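Local structure of mandelate racemase/muconate lactonizing enzyme/Enolase superfamily (Rhodobacter sphaeroides, 2HZG) at residues A7-Y12 and L30-A35; G169-G174 and V198-I203; S315-A320 and I354-A359. The protein belongs to the mandelate racemase/muconate lactonizing enzyme group of the enolase superfamily, pairing an enolase-like N-terminal domain with a metal-binding, TIM-barrel-type domain. All coordinates share one frame; numbering follows the deposited sequence.

Contact 1: residues A7-Y12 and L30-A35; sequences AVDLFY and LVRVAA
Arg32 and Asp9 stand side by side on one face of an antiparallel strand pair, pointing the same way, with their flat ends turned almost square to each other (89° between guanidinium and carboxylate planes). Arg32 NH2 donates to Asp9 OD2 at 3.0 Å in a salt bridge that keeps close to the guanidinium plane yet meets the oxygen from above the carboxylate plane. A water donates to the same OD2 at 2.6 Å and to Arg32 O, and accepts from Arg32 NE, so two donors grip one carboxylate oxygen. Arg32 leaves its strand with CG anti to the backbone N (chi1 -176°), then bends at chi3 and swings its end toward residues 7-12. There Phe11 brings the rim of its ring to one guanidinium face, CZ 3.8 Å from Arg32 NH2; with the planes 80° apart this is edge against face. Ala7 CB and Ala34 CB meet on the same face of the sheet as Asp9 and Arg32, at 3.8 Å. The other sheet face is aliphatic: Val8 CG1 lies 3.7 Å from Val31 CG1, and Leu10 CD2 4.0 Å from Val31 CG2. Six backbone hydrogen bonds fix the register. In the three-stranded sheet of the N-terminal domain, strand 27-35 is central, flanked by 5-14 and 38-44; helices 48-56 and 99-118 cover the Val8, Leu10 and Val31 face, while Trp41 of strand 38-44 meets both Phe11 and Arg32.

Contact 2: residues G169-G174 and V198-I203; sequences GPIGRG and VDVGQI. With NA (sodium ion), chain D; NA (sodium ion), chain C.
Ile171 sets its CG2 methyl against the chain leaving strand 195-199, 3.7 Å from Asp199 O and 3.8 Å from Val200 CG1. The contact joins two successive beta-alpha loops of a TIM-barrel-type domain, a type II turn at Pro170-Arg173 facing a type I' turn at Val200-Ile203. The buried part of the contact continues where Ile203 lies over Gly172: its CG2 comes to 3.8 Å from Gly172 CA, and its CG1 rests by Gly172 O. No direct hydrogen bond crosses between the loops; a water donating to Ile171 O and Val200 O bridges them instead. The outer side is thinner and wetter: exposed Arg173, bent at chi3, touches Ile203 at one point, crossing it at about a right angle with NH1 3.7 Å from CD1, and that NH1 is hydrogen-bonded to Tyr91 of the second subunit, which also packs on Ile203. Farther out, Gly174 O binds a sodium ion that a water links to Gly172 O. At the inner end Asp199 turns away from residues 169-174 and binds the other sodium ion through OD2 at 2.3 Å, together with Glu227 and Glu254. Its OD1 closes an Asx turn by accepting from Gly201 N at 3.0 Å, and also takes a 2.5 Å hydrogen bond from a water that itself coordinates the sodium.

Contact 3: residues S315-A320 and I354-A359; sequences SLQPFA and IRAPEA
Gln317 NE2 has two polar partners as it approaches Pro357: it donates to a water at 2.9 Å and is also hydrogen-bonded to Ser313 OG, one turn back along the chain. The same water donates to Pro357 O at 2.8 Å, so a single molecule ties the glutamine amide to the facing backbone. The amide reaches this place because the Gln317 chain folds at chi2 (-65°), which brings its end toward residues 354-359. It passes the proline ring at about a right angle, with NE2 3.9 Å from Pro357 CD, and OE1 lies 3.8 Å from Ala356 CB; these are van der Waals contacts, and no hydrogen bond runs directly between the segments. In the TIM-barrel-type C-terminal domain, helix 309-316 follows the seventh barrel strand, 300-303, and precedes the eighth, 327-331. The later loop 354-359 lies against residues 316-320, at and after the C-terminal part of this helix. Ala356 is the centre of the apolar part, its methyl meeting Ala320 CB at 3.8 Å and Leu316 CB at 4.0 Å as well as the glutamine amide. Leu316 extends farther along the loop, its CD1 3.8 Å from Ala356 N and 4.3 Å from Ile354 CD1. Trp123 of helix 122-125 donates from NE1 to Pro357 O and packs on Gln317, Ala320 and Ala356. Arg355 leads its guanidinium away from the helix, where NH2 forms a salt bridge with Asp349 and NH1 a hydrogen bond with Ser131 O.

Contact 1 belongs to the N-terminal domain, whereas contacts 2 and 3 share the TIM-barrel-type domain but lie on opposite sides of the chain's centre, their own centres about 29 Å apart. Only contact 1 is regular strand pairing, with direct backbone hydrogen bonds and a salt bridge between its segments; it is partly buried, one face apolar and the other carrying charge. Contacts 2 and 3 are both largely buried and join loops, or a loop and the C-terminal part of a helix, through methyl groups, each with a bridging water in place of direct bonds. They differ in surroundings: contact 2 carries two sodium sites and reaches the second subunit, while contact 3 is surrounded by parts of its own chain, with no other subunit touching it.

Contact 1: residues A7-Y12 and L30-A35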
ATOM      1  N   ALA A   7      -5.452  24.354  10.946  1.00 18.51           N
ATOM      2  CA  ALA A   7      -4.747  23.462  11.884  1.00 17.55           C
ATOM      3  C   ALA A   7      -5.149  22.014  11.642  1.00 16.79           C
ATOM      4  O   ALA A   7      -6.312  21.720  11.326  1.00 15.77           O
ATOM      5  CB  ALA A   7      -5.043  23.857  13.358  1.00 17.69           C
ATOM      6  N   VAL A   8      -4.187  21.116  11.784  1.00 16.81           N
ATOM      7  CA  VAL A   8      -4.473  19.682  11.772  1.00 16.63           C
ATOM      8  C   VAL A   8      -3.591  19.121  12.851  1.00 17.50           C
ATOM      9  O   VAL A   8      -2.356  19.089  12.700  1.00 17.13           O
ATOM     10  CB  VAL A   8      -4.140  18.985  10.427  1.00 17.23           C
ATOM     11  CG1 VAL A   8      -4.524  17.484  10.479  1.00 16.77           C
ATOM     12  CG2 VAL A   8      -4.814  19.683   9.245  1.00 15.53           C
ATOM     13  N   ASP A   9      -4.223  18.699  13.948  1.00 16.38           N
ATOM     14  CA  ASP A   9      -3.500  18.151  15.075  1.00 16.98           C
ATOM     15  C   ASP A   9      -3.711  16.657  15.163  1.00 16.72           C
ATOM     16  O   ASP A   9      -4.849  16.156  15.052  1.00 16.19           O
ATOM     17  CB  ASP A   9      -3.909  18.832  16.388  1.00 16.43           C
ATOM     18  CG  ASP A   9      -3.514  20.294  16.405  1.00 19.44           C
ATOM     19  OD1 ASP A   9      -2.308  20.578  16.215  1.00 20.32           O
ATOM     20  OD2 ASP A   9      -4.414  21.146  16.543  1.00 20.90           O
ATOM     21  N   LEU A  10      -2.590  15.973  15.368  1.00 16.65           N
ATOM     22  CA  LEU A  10      -2.511  14.518  15.331  1.00 16.49           C
ATOM     23  C   LEU A  10      -2.180  13.986  16.715  1.00 15.91           C
ATOM     24  O   LEU A  10      -1.129  14.311  17.267  1.00 16.83           O
ATOM     25  CB  LEU A  10      -1.417  14.099  14.348  1.00 16.27           C
ATOM     26  CG  LEU A  10      -1.471  14.668  12.912  1.00 17.52           C
ATOM     27  CD1 LEU A  10      -0.377  14.024  12.012  1.00 15.86           C
ATOM     28  CD2 LEU A  10      -2.861  14.485  12.291  1.00 14.90           C
ATOM     29  N   PHE A  11      -3.061  13.136  17.240  1.00 15.80           N
ATOM     30  CA  PHE A  11      -2.956  12.594  18.587  1.00 15.36           C
ATOM     31  C   PHE A  11      -2.700  11.095  18.538  1.00 15.63           C
ATOM     32  O   PHE A  11      -3.575  10.327  18.167  1.00 15.16           O
ATOM     33  CB  PHE A  11      -4.254  12.873  19.352  1.00 15.54           C
ATOM     34  CG  PHE A  11      -4.522  14.338  19.564  1.00 14.90           C
ATOM     35  CD1 PHE A  11      -4.140  14.954  20.762  1.00 15.54           C
ATOM     36  CD2 PHE A  11      -5.136  15.102  18.567  1.00 14.26           C
ATOM     37  CE1 PHE A  11      -4.382  16.308  20.973  1.00 16.88           C
ATOM     38  CE2 PHE A  11      -5.380  16.467  18.764  1.00 15.38           C
ATOM     39  CZ  PHE A  11      -4.995  17.069  19.974  1.00 16.77           C
ATOM     40  N   TYR A  12      -1.481  10.698  18.905  1.00 16.09           N
ATOM     41  CA  TYR A  12      -1.112   9.285  18.980  1.00 16.08           C
ATOM     42  C   TYR A  12      -1.606   8.797  20.343  1.00 15.56           C
ATOM     43  O   TYR A  12      -1.091   9.220  21.369  1.00 15.89           O
ATOM     44  CB  TYR A  12       0.416   9.138  18.861  1.00 15.66           C
ATOM     45  CG  TYR A  12       1.002   7.722  18.763  1.00 15.61           C
ATOM     46  CD1 TYR A  12       0.248   6.569  19.049  1.00 16.45           C
ATOM     47  CD2 TYR A  12       2.352   7.552  18.429  1.00 16.95           C
ATOM     48  CE1 TYR A  12       0.826   5.279  18.969  1.00 15.72           C
ATOM     49  CE2 TYR A  12       2.938   6.281  18.345  1.00 15.79           C
ATOM     50  CZ  TYR A  12       2.182   5.152  18.615  1.00 16.83           C
ATOM     51  OH  TYR A  12       2.787   3.903  18.523  1.00 15.79           O
ATOM     52  N   LEU A  30      -5.786   9.883  16.266  1.00 15.43           N
ATOM     53  CA  LEU A  30      -6.927  10.782  16.105  1.00 15.38           C
ATOM     54  C   LEU A  30      -6.479  12.069  15.417  1.00 15.20           C
ATOM     55  O   LEU A  30      -5.340  12.498  15.551  1.00 14.21           O
ATOM     56  CB  LEU A  30      -7.571  11.095  17.466  1.00 15.69           C
ATOM     57  CG  LEU A  30      -8.219   9.955  18.272  1.00 16.69           C
ATOM     58  CD1 LEU A  30      -9.029  10.552  19.419  1.00 18.03           C
ATOM     59  CD2 LEU A  30      -9.135   9.083  17.412  1.00 16.61           C
ATOM     60  N   VAL A  31      -7.388  12.669  14.669  1.00 14.91           N
ATOM     61  CA  VAL A  31      -7.041  13.806  13.840  1.00 15.14           C
ATOM     62  C   VAL A  31      -8.066  14.882  14.118  1.00 15.20           C
ATOM     63  O   VAL A  31      -9.263  14.662  13.917  1.00 14.46           O
ATOM     64  CB  VAL A  31      -7.096  13.464  12.313  1.00 14.87           C
ATOM     65  CG1 VAL A  31      -6.758  14.697  11.482  1.00 14.97           C
ATOM     66  CG2 VAL A  31      -6.142  12.301  11.938  1.00 14.29           C
ATOM     67  N   ARG A  32      -7.596  16.037  14.585  1.00 15.46           N
ATOM     68  CA  ARG A  32      -8.488  17.176  14.782  1.00 16.10           C
ATOM     69  C   ARG A  32      -8.146  18.229  13.750  1.00 16.46           C
ATOM     70  O   ARG A  32      -7.027  18.748  13.741  1.00 17.17           O
ATOM     71  CB  ARG A  32      -8.348  17.764  16.201  1.00 16.54           C
ATOM     72  CG  ARG A  32      -9.349  18.904  16.488  1.00 16.83           C
ATOM     73  CD  ARG A  32      -9.126  19.576  17.841  1.00 19.44           C
ATOM     74  NE  ARG A  32      -7.775  20.107  17.979  1.00 20.10           N
ATOM     75  CZ  ARG A  32      -7.118  20.229  19.131  1.00 21.29           C
ATOM     76  NH1 ARG A  32      -7.697  19.868  20.284  1.00 21.92           N
ATOM     77  NH2 ARG A  32      -5.876  20.711  19.129  1.00 20.04           N
ATOM     78  N   VAL A  33      -9.104  18.542  12.886  1.00 16.01           N
ATOM     79  CA  VAL A  33      -8.919  19.576  11.879  1.00 16.76           C
ATOM     80  C   VAL A  33      -9.657  20.838  12.356  1.00 17.01           C
ATOM     81  O   VAL A  33     -10.786  20.742  12.867  1.00 17.57           O
ATOM     82  CB  VAL A  33      -9.444  19.122  10.494  1.00 16.82           C
ATOM     83  CG1 VAL A  33      -9.282  20.239   9.451  1.00 16.96           C
ATOM     84  CG2 VAL A  33      -8.721  17.837  10.024  1.00 15.88           C
ATOM     85  N   ALA A  34      -9.009  21.994  12.218  1.00 16.75           N
ATOM     86  CA  ALA A  34      -9.633  23.286  12.518  1.00 17.90           C
ATOM     87  C   ALA A  34      -9.672  24.143  11.259  1.00 18.61           C
ATOM     88  O   ALA A  34      -8.660  24.288  10.567  1.00 18.19           O
ATOM     89  CB  ALA A  34      -8.872  24.033  13.648  1.00 17.14           C
ATOM     90  N   ALA A  35     -10.832  24.723  10.982  1.00 20.21           N
ATOM     91  CA  ALA A  35     -10.966  25.676   9.889  1.00 21.76           C
ATOM     92  C   ALA A  35     -11.768  26.852  10.426  1.00 22.92           C
ATOM     93  O   ALA A  35     -12.981  26.748  10.607  1.00 23.20           O
ATOM     94  CB  ALA A  35     -11.664  25.041   8.686  1.00 21.71           C
TER
HETATM   95  O   HOH W   1      -6.778  21.174  15.370  1.00 16.93           O

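Contact 2: residues G169-G174 and V198-I203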
ATOM      1  N   GLY A 169      -7.103 -14.743  16.791  1.00 16.12           N
ATOM      2  CA  GLY A 169      -6.661 -15.649  17.864  1.00 16.70           C
ATOM      3  C   GLY A 169      -5.919 -16.807  17.206  1.00 17.27           C
ATOM      4  O   GLY A 169      -5.093 -16.591  16.315  1.00 16.90           O
ATOM      5  N   PRO A 170      -6.196 -18.058  17.640  1.00 17.79           N
ATOM      6  CA  PRO A 170      -5.484 -19.201  17.025  1.00 17.33           C
ATOM      7  C   PRO A 170      -6.066 -19.751  15.724  1.00 17.93           C
ATOM      8  O   PRO A 170      -5.554 -20.759  15.213  1.00 18.62           O
ATOM      9  CB  PRO A 170      -5.553 -20.275  18.113  1.00 18.23           C
ATOM     10  CG  PRO A 170      -6.819 -19.967  18.880  1.00 18.48           C
ATOM     11  CD  PRO A 170      -7.087 -18.471  18.746  1.00 17.19           C
ATOM     12  N   ILE A 171      -7.121 -19.136  15.189  1.00 16.80           N
ATOM     13  CA  ILE A 171      -7.822 -19.742  14.073  1.00 17.03           C
ATOM     14  C   ILE A 171      -6.864 -19.870  12.866  1.00 17.66           C
ATOM     15  O   ILE A 171      -6.044 -18.979  12.614  1.00 16.90           O
ATOM     16  CB  ILE A 171      -9.158 -18.996  13.723  1.00 16.57           C
ATOM     17  CG1 ILE A 171     -10.195 -19.953  13.111  1.00 16.22           C
ATOM     18  CG2 ILE A 171      -8.903 -17.702  12.909  1.00 15.94           C
ATOM     19  CD1 ILE A 171     -10.734 -21.024  14.132  1.00 14.83           C
ATOM     20  N   GLY A 172      -6.934 -21.021  12.196  1.00 18.50           N
ATOM     21  CA  GLY A 172      -6.147 -21.313  11.010  1.00 19.56           C
ATOM     22  C   GLY A 172      -4.661 -21.483  11.226  1.00 20.43           C
ATOM     23  O   GLY A 172      -3.946 -21.747  10.274  1.00 20.47           O
ATOM     24  N   ARG A 173      -4.183 -21.339  12.465  1.00 21.75           N
ATOM     25  CA  ARG A 173      -2.744 -21.396  12.754  1.00 23.66           C
ATOM     26  C   ARG A 173      -2.179 -22.816  12.790  1.00 23.60           C
ATOM     27  O   ARG A 173      -0.970 -23.013  12.622  1.00 24.56           O
ATOM     28  CB  ARG A 173      -2.406 -20.686  14.070  1.00 24.55           C
ATOM     29  CG  ARG A 173      -2.755 -19.194  14.059  1.00 30.18           C
ATOM     30  CD  ARG A 173      -2.075 -18.426  15.186  1.00 36.49           C
ATOM     31  NE  ARG A 173      -0.709 -18.072  14.818  1.00 42.95           N
ATOM     32  CZ  ARG A 173      -0.373 -17.007  14.091  1.00 45.89           C
ATOM     33  NH1 ARG A 173      -1.307 -16.171  13.640  1.00 47.16           N
ATOM     34  NH2 ARG A 173       0.904 -16.774  13.813  1.00 47.88           N
ATOM     35  N   GLY A 174      -3.052 -23.789  13.018  1.00 23.20           N
ATOM     36  CA  GLY A 174      -2.663 -25.196  13.149  1.00 22.93           C
ATOM     37  C   GLY A 174      -3.548 -26.072  12.285  1.00 22.00           C
ATOM     38  O   GLY A 174      -3.735 -25.815  11.086  1.00 21.56           O
ATOM     39  N   VAL A 198     -17.016 -16.006  10.581  1.00 14.92           N
ATOM     40  CA  VAL A 198     -15.648 -16.353  10.926  1.00 15.20           C
ATOM     41  C   VAL A 198     -14.666 -15.524  10.107  1.00 15.29           C
ATOM     42  O   VAL A 198     -14.797 -15.412   8.887  1.00 15.95           O
ATOM     43  CB  VAL A 198     -15.371 -17.871  10.731  1.00 15.59           C
ATOM     44  CG1 VAL A 198     -13.881 -18.216  11.010  1.00 14.17           C
ATOM     45  CG2 VAL A 198     -16.319 -18.708  11.609  1.00 15.92           C
ATOM     46  N   ASP A 199     -13.694 -14.950  10.802  1.00 15.00           N
ATOM     47  CA  ASP A 199     -12.676 -14.102  10.194  1.00 15.50           C
ATOM     48  C   ASP A 199     -11.317 -14.699  10.505  1.00 14.99           C
ATOM     49  O   ASP A 199     -10.939 -14.829  11.660  1.00 15.97           O
ATOM     50  CB  ASP A 199     -12.829 -12.691  10.779  1.00 15.20           C
ATOM     51  CG  ASP A 199     -11.676 -11.746  10.425  1.00 16.00           C
ATOM     52  OD1 ASP A 199     -10.816 -12.047   9.573  1.00 14.39           O
ATOM     53  OD2 ASP A 199     -11.647 -10.650  11.047  1.00 15.64           O
ATOM     54  N   VAL A 200     -10.587 -15.082   9.466  1.00 15.09           N
ATOM     55  CA  VAL A 200      -9.291 -15.747   9.646  1.00 14.12           C
ATOM     56  C   VAL A 200      -8.051 -14.872   9.429  1.00 14.69           C
ATOM     57  O   VAL A 200      -6.918 -15.373   9.442  1.00 13.90           O
ATOM     58  CB  VAL A 200      -9.197 -17.082   8.851  1.00 14.38           C
ATOM     59  CG1 VAL A 200     -10.298 -18.042   9.339  1.00 12.46           C
ATOM     60  CG2 VAL A 200      -9.304 -16.857   7.349  1.00 12.32           C
ATOM     61  N   GLY A 201      -8.265 -13.571   9.256  1.00 14.34           N
ATOM     62  CA  GLY A 201      -7.160 -12.632   9.218  1.00 14.59           C
ATOM     63  C   GLY A 201      -6.046 -12.959   8.230  1.00 14.57           C
ATOM     64  O   GLY A 201      -4.870 -12.865   8.576  1.00 14.77           O
ATOM     65  N   GLN A 202      -6.417 -13.360   7.019  1.00 14.51           N
ATOM     66  CA  GLN A 202      -5.445 -13.625   5.939  1.00 14.87           C
ATOM     67  C   GLN A 202      -4.514 -14.812   6.227  1.00 15.65           C
ATOM     68  O   GLN A 202      -3.496 -14.981   5.555  1.00 15.74           O
ATOM     69  CB  GLN A 202      -4.624 -12.359   5.619  1.00 15.35           C
ATOM     70  CG  GLN A 202      -5.463 -11.114   5.265  1.00 13.96           C
ATOM     71  CD  GLN A 202      -4.584  -9.951   4.780  1.00 17.32           C
ATOM     72  OE1 GLN A 202      -3.409 -10.142   4.457  1.00 19.38           O
ATOM     73  NE2 GLN A 202      -5.128  -8.752   4.789  1.00 18.25           N
ATOM     74  N   ILE A 203      -4.871 -15.658   7.201  1.00 16.02           N
ATOM     75  CA  ILE A 203      -3.940 -16.659   7.725  1.00 16.64           C
ATOM     76  C   ILE A 203      -3.550 -17.749   6.715  1.00 16.61           C
ATOM     77  O   ILE A 203      -2.471 -18.292   6.806  1.00 16.68           O
ATOM     78  CB  ILE A 203      -4.437 -17.306   9.047  1.00 16.75           C
ATOM     79  CG1 ILE A 203      -3.295 -18.052   9.758  1.00 18.44           C
ATOM     80  CG2 ILE A 203      -5.613 -18.255   8.768  1.00 14.66           C
ATOM     81  CD1 ILE A 203      -2.128 -17.157  10.202  1.00 19.92           C
TER
HETATM   82 NA    NA D1103      -2.359 -25.455   9.255  1.00 35.02          NA
HETATM   83 NA    NA C1101     -11.765  -8.596   9.935  1.00 22.84          NA
HETATM   84  O   HOH W   2      -5.998 -15.915  12.168  1.00 34.96           O
HETATM   85  O   HOH W   3      -3.457 -23.587   8.456  1.00 25.49           O
HETATM   86  O   HOH W   4      -9.498 -10.008   8.956  1.00 18.20           O
HETATM   87  O   HOH W   5      -9.985  -7.412  11.156  1.00 18.95           O
HETATM   88  O   HOH W   6     -13.173  -7.582  11.829  1.00 19.08           O
HETATM   89  O   HOH W   7      -1.292 -27.666   9.879  1.00 30.41           O

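Contact 3: residues S315-A320 and I354-A359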
ATOM      1  N   SER A 315     -17.642   4.557   9.668  1.00 15.32           N
ATOM      2  CA  SER A 315     -17.772   3.415   8.768  1.00 15.58           C
ATOM      3  C   SER A 315     -19.230   3.016   8.504  1.00 15.23           C
ATOM      4  O   SER A 315     -19.491   2.253   7.590  1.00 15.52           O
ATOM      5  CB  SER A 315     -16.900   2.240   9.215  1.00 15.31           C
ATOM      6  OG  SER A 315     -15.490   2.492   8.942  1.00 17.62           O
ATOM      7  N   LEU A 316     -20.165   3.550   9.289  1.00 15.17           N
ATOM      8  CA  LEU A 316     -21.601   3.393   9.006  1.00 14.56           C
ATOM      9  C   LEU A 316     -22.077   4.410   7.969  1.00 14.71           C
ATOM     10  O   LEU A 316     -22.987   4.117   7.191  1.00 14.82           O
ATOM     11  CB  LEU A 316     -22.434   3.528  10.280  1.00 15.10           C
ATOM     12  CG  LEU A 316     -22.270   2.441  11.350  1.00 15.51           C
ATOM     13  CD1 LEU A 316     -23.147   2.709  12.573  1.00 15.12           C
ATOM     14  CD2 LEU A 316     -22.621   1.113  10.743  1.00 17.79           C
ATOM     15  N   GLN A 317     -21.465   5.600   7.955  1.00 14.39           N
ATOM     16  CA  GLN A 317     -21.895   6.669   7.033  1.00 14.68           C
ATOM     17  C   GLN A 317     -22.073   6.193   5.577  1.00 14.25           C
ATOM     18  O   GLN A 317     -23.104   6.463   4.977  1.00 14.88           O
ATOM     19  CB  GLN A 317     -20.961   7.893   7.071  1.00 14.22           C
ATOM     20  CG  GLN A 317     -20.682   8.510   8.457  1.00 13.93           C
ATOM     21  CD  GLN A 317     -21.916   9.115   9.120  1.00 15.68           C
ATOM     22  OE1 GLN A 317     -22.868   9.546   8.442  1.00 13.77           O
ATOM     23  NE2 GLN A 317     -21.914   9.134  10.445  1.00 14.05           N
ATOM     24  N   PRO A 318     -21.086   5.462   5.006  1.00 15.10           N
ATOM     25  CA  PRO A 318     -21.184   5.142   3.571  1.00 14.75           C
ATOM     26  C   PRO A 318     -22.324   4.214   3.147  1.00 15.68           C
ATOM     27  O   PRO A 318     -22.579   4.075   1.942  1.00 16.47           O
ATOM     28  CB  PRO A 318     -19.843   4.460   3.282  1.00 14.87           C
ATOM     29  CG  PRO A 318     -18.938   4.918   4.412  1.00 15.89           C
ATOM     30  CD  PRO A 318     -19.837   4.921   5.575  1.00 14.31           C
ATOM     31  N   PHE A 319     -22.984   3.557   4.098  1.00 15.86           N
ATOM     32  CA  PHE A 319     -24.134   2.730   3.744  1.00 16.49           C
ATOM     33  C   PHE A 319     -25.368   3.046   4.578  1.00 16.87           C
ATOM     34  O   PHE A 319     -26.308   2.255   4.620  1.00 17.14           O
ATOM     35  CB  PHE A 319     -23.789   1.208   3.678  1.00 15.53           C
ATOM     36  CG  PHE A 319     -23.572   0.499   5.030  1.00 16.19           C
ATOM     37  CD1 PHE A 319     -24.342  -0.630   5.359  1.00 15.63           C
ATOM     38  CD2 PHE A 319     -22.546   0.881   5.910  1.00 16.51           C
ATOM     39  CE1 PHE A 319     -24.129  -1.336   6.538  1.00 15.23           C
ATOM     40  CE2 PHE A 319     -22.332   0.204   7.101  1.00 16.28           C
ATOM     41  CZ  PHE A 319     -23.127  -0.928   7.426  1.00 15.89           C
ATOM     42  N   ALA A 320     -25.371   4.230   5.204  1.00 17.51           N
ATOM     43  CA  ALA A 320     -26.482   4.681   6.047  1.00 17.86           C
ATOM     44  C   ALA A 320     -27.807   4.635   5.281  1.00 18.45           C
ATOM     45  O   ALA A 320     -28.824   4.194   5.802  1.00 18.63           O
ATOM     46  CB  ALA A 320     -26.224   6.099   6.560  1.00 17.20           C
ATOM     47  N   ILE A 354     -28.841  -0.084  15.344  1.00 20.31           N
ATOM     48  CA  ILE A 354     -28.021   1.118  15.462  1.00 18.62           C
ATOM     49  C   ILE A 354     -27.876   1.793  14.106  1.00 18.42           C
ATOM     50  O   ILE A 354     -28.152   1.202  13.066  1.00 18.09           O
ATOM     51  CB  ILE A 354     -26.611   0.824  16.071  1.00 18.70           C
ATOM     52  CG1 ILE A 354     -25.808  -0.163  15.185  1.00 17.21           C
ATOM     53  CG2 ILE A 354     -26.713   0.383  17.570  1.00 16.45           C
ATOM     54  CD1 ILE A 354     -24.272  -0.163  15.525  1.00 18.34           C
ATOM     55  N   ARG A 355     -27.413   3.031  14.097  1.00 18.34           N
ATOM     56  CA  ARG A 355     -27.360   3.744  12.825  1.00 17.58           C
ATOM     57  C   ARG A 355     -26.311   4.823  12.855  1.00 16.61           C
ATOM     58  O   ARG A 355     -25.873   5.251  13.937  1.00 16.64           O
ATOM     59  CB  ARG A 355     -28.747   4.293  12.438  1.00 18.30           C
ATOM     60  CG  ARG A 355     -29.261   5.467  13.274  1.00 19.78           C
ATOM     61  CD  ARG A 355     -30.738   5.684  13.011  1.00 24.30           C
ATOM     62  NE  ARG A 355     -31.510   4.542  13.506  1.00 26.20           N
ATOM     63  CZ  ARG A 355     -32.565   4.013  12.897  1.00 26.23           C
ATOM     64  NH1 ARG A 355     -32.989   4.521  11.747  1.00 24.83           N
ATOM     65  NH2 ARG A 355     -33.191   2.969  13.448  1.00 26.21           N
ATOM     66  N   ALA A 356     -25.870   5.213  11.666  1.00 15.85           N
ATOM     67  CA  ALA A 356     -25.065   6.404  11.488  1.00 15.64           C
ATOM     68  C   ALA A 356     -25.841   7.541  12.165  1.00 16.39           C
ATOM     69  O   ALA A 356     -27.020   7.782  11.828  1.00 17.25           O
ATOM     70  CB  ALA A 356     -24.850   6.681  10.005  1.00 15.06           C
ATOM     71  N   PRO A 357     -25.221   8.197  13.162  1.00 17.16           N
ATOM     72  CA  PRO A 357     -25.949   9.177  13.971  1.00 17.87           C
ATOM     73  C   PRO A 357     -26.729  10.224  13.173  1.00 19.38           C
ATOM     74  O   PRO A 357     -26.269  10.733  12.143  1.00 18.44           O
ATOM     75  CB  PRO A 357     -24.839   9.825  14.804  1.00 17.58           C
ATOM     76  CG  PRO A 357     -23.849   8.700  14.979  1.00 16.48           C
ATOM     77  CD  PRO A 357     -23.838   8.020  13.650  1.00 16.48           C
ATOM     78  N   GLU A 358     -27.919  10.531  13.668  1.00 21.00           N
ATOM     79  CA  GLU A 358     -28.723  11.594  13.081  1.00 23.12           C
ATOM     80  C   GLU A 358     -28.109  12.978  13.397  1.00 23.50           C
ATOM     81  O   GLU A 358     -28.254  13.944  12.629  1.00 25.18           O
ATOM     82  CB  GLU A 358     -30.220  11.401  13.431  1.00 24.02           C
ATOM     83  CG  GLU A 358     -31.008  10.748  12.243  1.00 28.67           C
ATOM     84  CD  GLU A 358     -31.938   9.580  12.606  1.00 35.15           C
ATOM     85  OE1 GLU A 358     -32.447   8.915  11.669  1.00 37.45           O
ATOM     86  OE2 GLU A 358     -32.177   9.306  13.804  1.00 38.86           O
ATOM     87  N   ALA A 359     -27.320  13.041  14.460  1.00 22.80           N
ATOM     88  CA  ALA A 359     -26.625  14.251  14.863  1.00 21.21           C
ATOM     89  C   ALA A 359     -25.564  14.749  13.831  1.00 20.41           C
ATOM     90  O   ALA A 359     -25.155  13.994  12.935  1.00 19.62           O
ATOM     91  CB  ALA A 359     -26.000  14.021  16.212  1.00 21.37           C
TER
HETATM   92  O   HOH W   8     -23.560  11.122  11.693  1.00 16.29           O